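Local coordinates for formate-dependent phosphoribosylglycinamide formyltransferase (Mycobacterium tuberculosis H37Rv, PDB 6KHR), which is an enzyme of the ATP-grasp superfamily whose assembly holds two copies of the chain, at residues Ala311-Leu323 with Asp339-Ile351. Residues are numbered along the deposited sequence; the frame is centred on the assembly and turned at random.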
loop_
_atom_site.group_PDB
_atom_site.type_symbol
_atom_site.label_atom_id
_atom_site.label_comp_id
_atom_site.label_asym_id
_atom_site.label_seq_id
_atom_site.Cartn_x
_atom_site.Cartn_y
_atom_site.Cartn_z
ATOM N N ALA A 311 12.543 -4.458 7.373
ATOM C CA ALA A 311 12.993 -3.605 8.464
ATOM C C ALA A 311 12.054 -2.420 8.677
ATOM O O ALA A 311 11.357 -1.970 7.761
ATOM C CB ALA A 311 14.415 -3.102 8.194
ATOM N N GLY A 312 12.034 -1.927 9.915
ATOM C CA GLY A 312 11.328 -0.702 10.210
ATOM C C GLY A 312 11.711 0.448 9.297
ATOM O O GLY A 312 10.857 1.261 8.930
ATOM N N SER A 313 12.987 0.526 8.894
ATOM C CA SER A 313 13.367 1.623 8.005
ATOM C C SER A 313 12.735 1.509 6.620
ATOM O O SER A 313 12.604 2.529 5.933
ATOM C CB SER A 313 14.881 1.712 7.856
ATOM O OG SER A 313 15.377 0.590 7.167
ATOM N N ALA A 314 12.331 0.303 6.209
ATOM C CA ALA A 314 11.721 0.102 4.898
ATOM C C ALA A 314 10.373 0.815 4.747
ATOM O O ALA A 314 9.917 0.991 3.612
ATOM C CB ALA A 314 11.546 -1.397 4.634
ATOM N N TRP A 315 9.731 1.220 5.859
ATOM C CA TRP A 315 8.397 1.823 5.805
ATOM C C TRP A 315 8.313 3.006 4.849
ATOM O O TRP A 315 7.244 3.272 4.292
ATOM C CB TRP A 315 7.960 2.292 7.196
ATOM C CG TRP A 315 7.287 1.238 7.976
ATOM C CD1 TRP A 315 7.797 0.554 9.035
ATOM C CD2 TRP A 315 5.966 0.720 7.755
ATOM N NE1 TRP A 315 6.877 -0.349 9.492
ATOM C CE2 TRP A 315 5.748 -0.275 8.723
ATOM C CE3 TRP A 315 4.946 1.017 6.846
ATOM C CZ2 TRP A 315 4.557 -0.982 8.803
ATOM C CZ3 TRP A 315 3.757 0.324 6.935
ATOM C CH2 TRP A 315 3.572 -0.666 7.911
ATOM N N VAL A 316 9.412 3.740 4.661
ATOM C CA VAL A 316 9.381 4.870 3.729
ATOM C C VAL A 316 8.952 4.419 2.341
ATOM O O VAL A 316 8.315 5.188 1.608
ATOM C CB VAL A 316 10.756 5.583 3.691
ATOM C CG1 VAL A 316 11.855 4.639 3.218
ATOM C CG2 VAL A 316 10.718 6.783 2.792
ATOM N N THR A 317 9.255 3.164 1.968
ATOM C CA THR A 317 8.993 2.697 0.609
ATOM C C THR A 317 7.504 2.682 0.285
ATOM O O THR A 317 7.148 2.829 -0.894
ATOM C CB THR A 317 9.613 1.305 0.355
ATOM O OG1 THR A 317 9.104 0.343 1.289
ATOM C CG2 THR A 317 11.148 1.358 0.447
ATOM N N VAL A 318 6.636 2.590 1.308
ATOM C CA VAL A 318 5.188 2.572 1.076
ATOM C C VAL A 318 4.769 3.757 0.217
ATOM O O VAL A 318 3.823 3.657 -0.572
ATOM C CB VAL A 318 4.422 2.527 2.424
ATOM C CG1 VAL A 318 2.956 2.805 2.228
ATOM C CG2 VAL A 318 4.599 1.171 3.103
ATOM N N ARG A 319 5.498 4.878 0.312
ATOM C CA ARG A 319 5.205 6.053 -0.501
ATOM C C ARG A 319 6.326 6.487 -1.432
ATOM O O ARG A 319 6.053 7.252 -2.361
ATOM C CB ARG A 319 4.839 7.258 0.385
ATOM C CG ARG A 319 3.476 7.180 1.033
ATOM C CD ARG A 319 2.405 7.202 -0.041
ATOM N NE ARG A 319 1.096 6.877 0.501
ATOM C CZ ARG A 319 0.087 6.422 -0.231
ATOM N NH1 ARG A 319 0.250 6.245 -1.537
ATOM N NH2 ARG A 319 -1.082 6.144 0.337
ATOM N N SER A 320 7.568 6.048 -1.221
ATOM C CA SER A 320 8.653 6.574 -2.053
ATOM C C SER A 320 8.991 5.702 -3.255
ATOM O O SER A 320 9.650 6.188 -4.183
ATOM C CB SER A 320 9.916 6.779 -1.224
ATOM O OG SER A 320 10.139 5.661 -0.388
ATOM N N GLN A 321 8.558 4.449 -3.276
ATOM C CA GLN A 321 8.828 3.561 -4.399
ATOM C C GLN A 321 7.533 3.196 -5.098
ATOM O O GLN A 321 6.487 3.116 -4.462
ATOM C CB GLN A 321 9.513 2.256 -3.955
ATOM C CG GLN A 321 10.745 2.438 -3.111
ATOM C CD GLN A 321 11.629 1.220 -3.110
ATOM O OE1 GLN A 321 12.823 1.329 -3.349
ATOM N NE2 GLN A 321 11.049 0.049 -2.841
ATOM N N ARG A 322 7.625 2.955 -6.413
ATOM C CA ARG A 322 6.518 2.345 -7.145
ATOM C C ARG A 322 5.981 1.111 -6.418
ATOM O O ARG A 322 4.778 0.991 -6.181
ATOM C CB ARG A 322 6.968 1.988 -8.565
ATOM C CG ARG A 322 5.834 1.751 -9.540
ATOM C CD ARG A 322 6.344 1.274 -10.910
ATOM N NE ARG A 322 6.687 -0.151 -10.880
ATOM C CZ ARG A 322 5.870 -1.163 -11.191
ATOM N NH1 ARG A 322 4.623 -0.964 -11.563
ATOM N NH2 ARG A 322 6.318 -2.404 -11.129
ATOM N N LEU A 323 6.857 0.184 -6.053
ATOM C CA LEU A 323 6.486 -1.030 -5.321
ATOM C C LEU A 323 7.085 -0.967 -3.917
ATOM O O LEU A 323 8.306 -0.853 -3.758
ATOM C CB LEU A 323 6.971 -2.280 -6.054
ATOM C CG LEU A 323 6.507 -2.392 -7.515
ATOM C CD1 LEU A 323 6.963 -3.682 -8.177
ATOM C CD2 LEU A 323 5.008 -2.303 -7.580
ATOM N N ASP A 339 10.659 -4.522 -10.067
ATOM C CA ASP A 339 11.555 -3.416 -10.347
ATOM C C ASP A 339 11.704 -2.641 -9.050
ATOM O O ASP A 339 10.974 -2.879 -8.087
ATOM C CB ASP A 339 11.042 -2.513 -11.486
ATOM C CG ASP A 339 9.733 -1.767 -11.134
ATOM O OD1 ASP A 339 9.717 -0.964 -10.174
ATOM O OD2 ASP A 339 8.716 -1.964 -11.844
ATOM N N THR A 340 12.644 -1.696 -9.035
ATOM C CA THR A 340 12.930 -0.900 -7.854
ATOM C C THR A 340 12.826 0.594 -8.147
ATOM O O THR A 340 13.451 1.407 -7.470
ATOM C CB THR A 340 14.302 -1.253 -7.269
ATOM O OG1 THR A 340 15.331 -1.115 -8.268
ATOM C CG2 THR A 340 14.298 -2.673 -6.723
ATOM N N LEU A 341 11.977 0.973 -9.102
ATOM C CA LEU A 341 11.759 2.380 -9.426
ATOM C C LEU A 341 11.254 3.172 -8.224
ATOM O O LEU A 341 10.397 2.711 -7.470
ATOM C CB LEU A 341 10.753 2.507 -10.568
ATOM C CG LEU A 341 11.026 1.647 -11.810
ATOM C CD1 LEU A 341 9.822 1.649 -12.754
ATOM C CD2 LEU A 341 12.280 2.117 -12.528
ATOM N N MET A 342 11.759 4.395 -8.088
ATOM C CA MET A 342 11.323 5.344 -7.069
ATOM C C MET A 342 10.277 6.317 -7.605
ATOM O O MET A 342 10.412 6.854 -8.712
ATOM C CB MET A 342 12.514 6.144 -6.530
ATOM C CG MET A 342 13.438 5.307 -5.698
ATOM S SD MET A 342 14.408 6.256 -4.540
ATOM C CE MET A 342 13.165 7.165 -3.615
ATOM N N ILE A 343 9.240 6.556 -6.803
ATOM C CA ILE A 343 8.266 7.595 -7.131
ATOM C C ILE A 343 8.888 8.979 -6.944
ATOM O O ILE A 343 8.819 9.840 -7.824
ATOM C CB ILE A 343 7.009 7.439 -6.253
ATOM C CG1 ILE A 343 6.241 6.159 -6.585
ATOM C CG2 ILE A 343 6.088 8.654 -6.408
ATOM C CD1 ILE A 343 5.101 5.907 -5.571
ATOM N N SER A 344 9.515 9.202 -5.796
ATOM C CA SER A 344 9.914 10.527 -5.346
ATOM C C SER A 344 10.674 10.368 -4.028
ATOM O O SER A 344 10.496 9.363 -3.333
ATOM C CB SER A 344 8.693 11.439 -5.163
ATOM O OG SER A 344 8.778 12.201 -3.976
ATOM N N PRO A 345 11.536 11.325 -3.674
ATOM C CA PRO A 345 12.148 11.286 -2.335
ATOM C C PRO A 345 11.079 11.228 -1.249
ATOM O O PRO A 345 9.951 11.706 -1.428
ATOM C CB PRO A 345 12.959 12.589 -2.267
ATOM C CG PRO A 345 13.227 12.976 -3.747
ATOM C CD PRO A 345 11.988 12.472 -4.493
ATOM N N GLY A 346 11.424 10.623 -0.105
ATOM C CA GLY A 346 10.469 10.509 0.978
ATOM C C GLY A 346 11.159 10.348 2.313
ATOM O O GLY A 346 12.367 10.151 2.382
ATOM N N ALA A 347 10.372 10.443 3.382
ATOM C CA ALA A 347 10.881 10.150 4.716
ATOM C C ALA A 347 9.780 9.528 5.546
ATOM O O ALA A 347 8.592 9.661 5.248
ATOM C CB ALA A 347 11.412 11.398 5.439
ATOM N N ALA A 348 10.185 8.852 6.607
ATOM C CA ALA A 348 9.214 8.219 7.475
ATOM C C ALA A 348 9.669 8.338 8.917
ATOM O O ALA A 348 10.851 8.500 9.221
ATOM C CB ALA A 348 9.001 6.744 7.105
ATOM N N ARG A 349 8.703 8.230 9.808
ATOM C CA ARG A 349 8.982 8.242 11.229
ATOM C C ARG A 349 8.120 7.163 11.847
ATOM O O ARG A 349 6.889 7.236 11.767
ATOM C CB ARG A 349 8.695 9.615 11.834
ATOM C CG ARG A 349 9.922 10.490 11.819
ATOM C CD ARG A 349 9.649 11.907 12.217
ATOM N NE ARG A 349 10.809 12.732 11.911
ATOM C CZ ARG A 349 11.676 13.166 12.818
ATOM N NH1 ARG A 349 11.483 12.871 14.093
ATOM N NH2 ARG A 349 12.710 13.910 12.446
ATOM N N VAL A 350 8.758 6.141 12.406
ATOM C CA VAL A 350 8.038 5.080 13.090
ATOM C C VAL A 350 7.982 5.438 14.565
ATOM O O VAL A 350 9.019 5.503 15.230
ATOM C CB VAL A 350 8.691 3.708 12.867
ATOM C CG1 VAL A 350 7.910 2.632 13.616
ATOM C CG2 VAL A 350 8.747 3.374 11.376
ATOM N N ILE A 351 6.767 5.682 15.062
ATOM C CA ILE A 351 6.483 5.976 16.459
ATOM C C ILE A 351 6.206 4.675 17.201
ATOM O O ILE A 351 5.567 3.772 16.657
ATOM C CB ILE A 351 5.287 6.936 16.545
ATOM C CG1 ILE A 351 5.641 8.289 15.909
ATOM C CG2 ILE A 351 4.826 7.116 17.971
ATOM C CD1 ILE A 351 4.761 8.673 14.724
HETATM O O HOH W 1 14.290 2.034 -5.140
HETATM O O HOH W 2 9.704 0.030 -6.755
#
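Arg322 reaches over to Asp339 and meets its carboxylate in a salt bridge, NH2 to OD2 at 2.5 Å. NE faces the same group and makes a weak but almost straight hydrogen bond to OD1 (175°), which lies in plane at the guanidinium edge. The two flat groups are not coplanar; their planes are turned 45° apart. Arg322 gets there by bending at chi3 (79°); Leu323 CD2 lies over one face of the guanidinium, toward its rim, while NH1 bonds Ser380 O of the second subunit. Asp339 is itself steadied by an Asx turn, Leu341 N to Asp339 OD1.

Next door the two backbones meet in an isolated antiparallel bridge. Arg322 N donates to Leu341 O at 3.0 Å and Ile343 N to Ser320 O at 2.7 Å, bracketing the non-hydrogen-bonded pair Gln321 and Met342, just past the short helix 317-320. Ser320 O also takes a weak bond from Ser344 N. The serine side chain packs here too: CB lies 3.4 Å from Ser344 O with Met342 CE beside it, and OG has both Val316 O and Gln261 OE1 within reach. Ile343 turns toward the other segment and sets CD1 against the backbone oxygens of Gln321 and Arg319; the same side chain packs on Ile343 of the second subunit.

Residues 311-323 belong to the ATP-grasp region of the chain. Residues 346-351 form a strand of the large antiparallel sheet, between strands 256-261 and 390-395, and Gly312, Trp315 and Val316 rest on it. Val316 CG2 sits 3.6 Å from Gly346 C, and its CB approaches the methyl of Ala348. Beyond, Val350 crosses Trp315 at about a right angle, CG2 coming obliquely to CD1 at 3.8 Å, and Phe326 meets the indole edge-to-face.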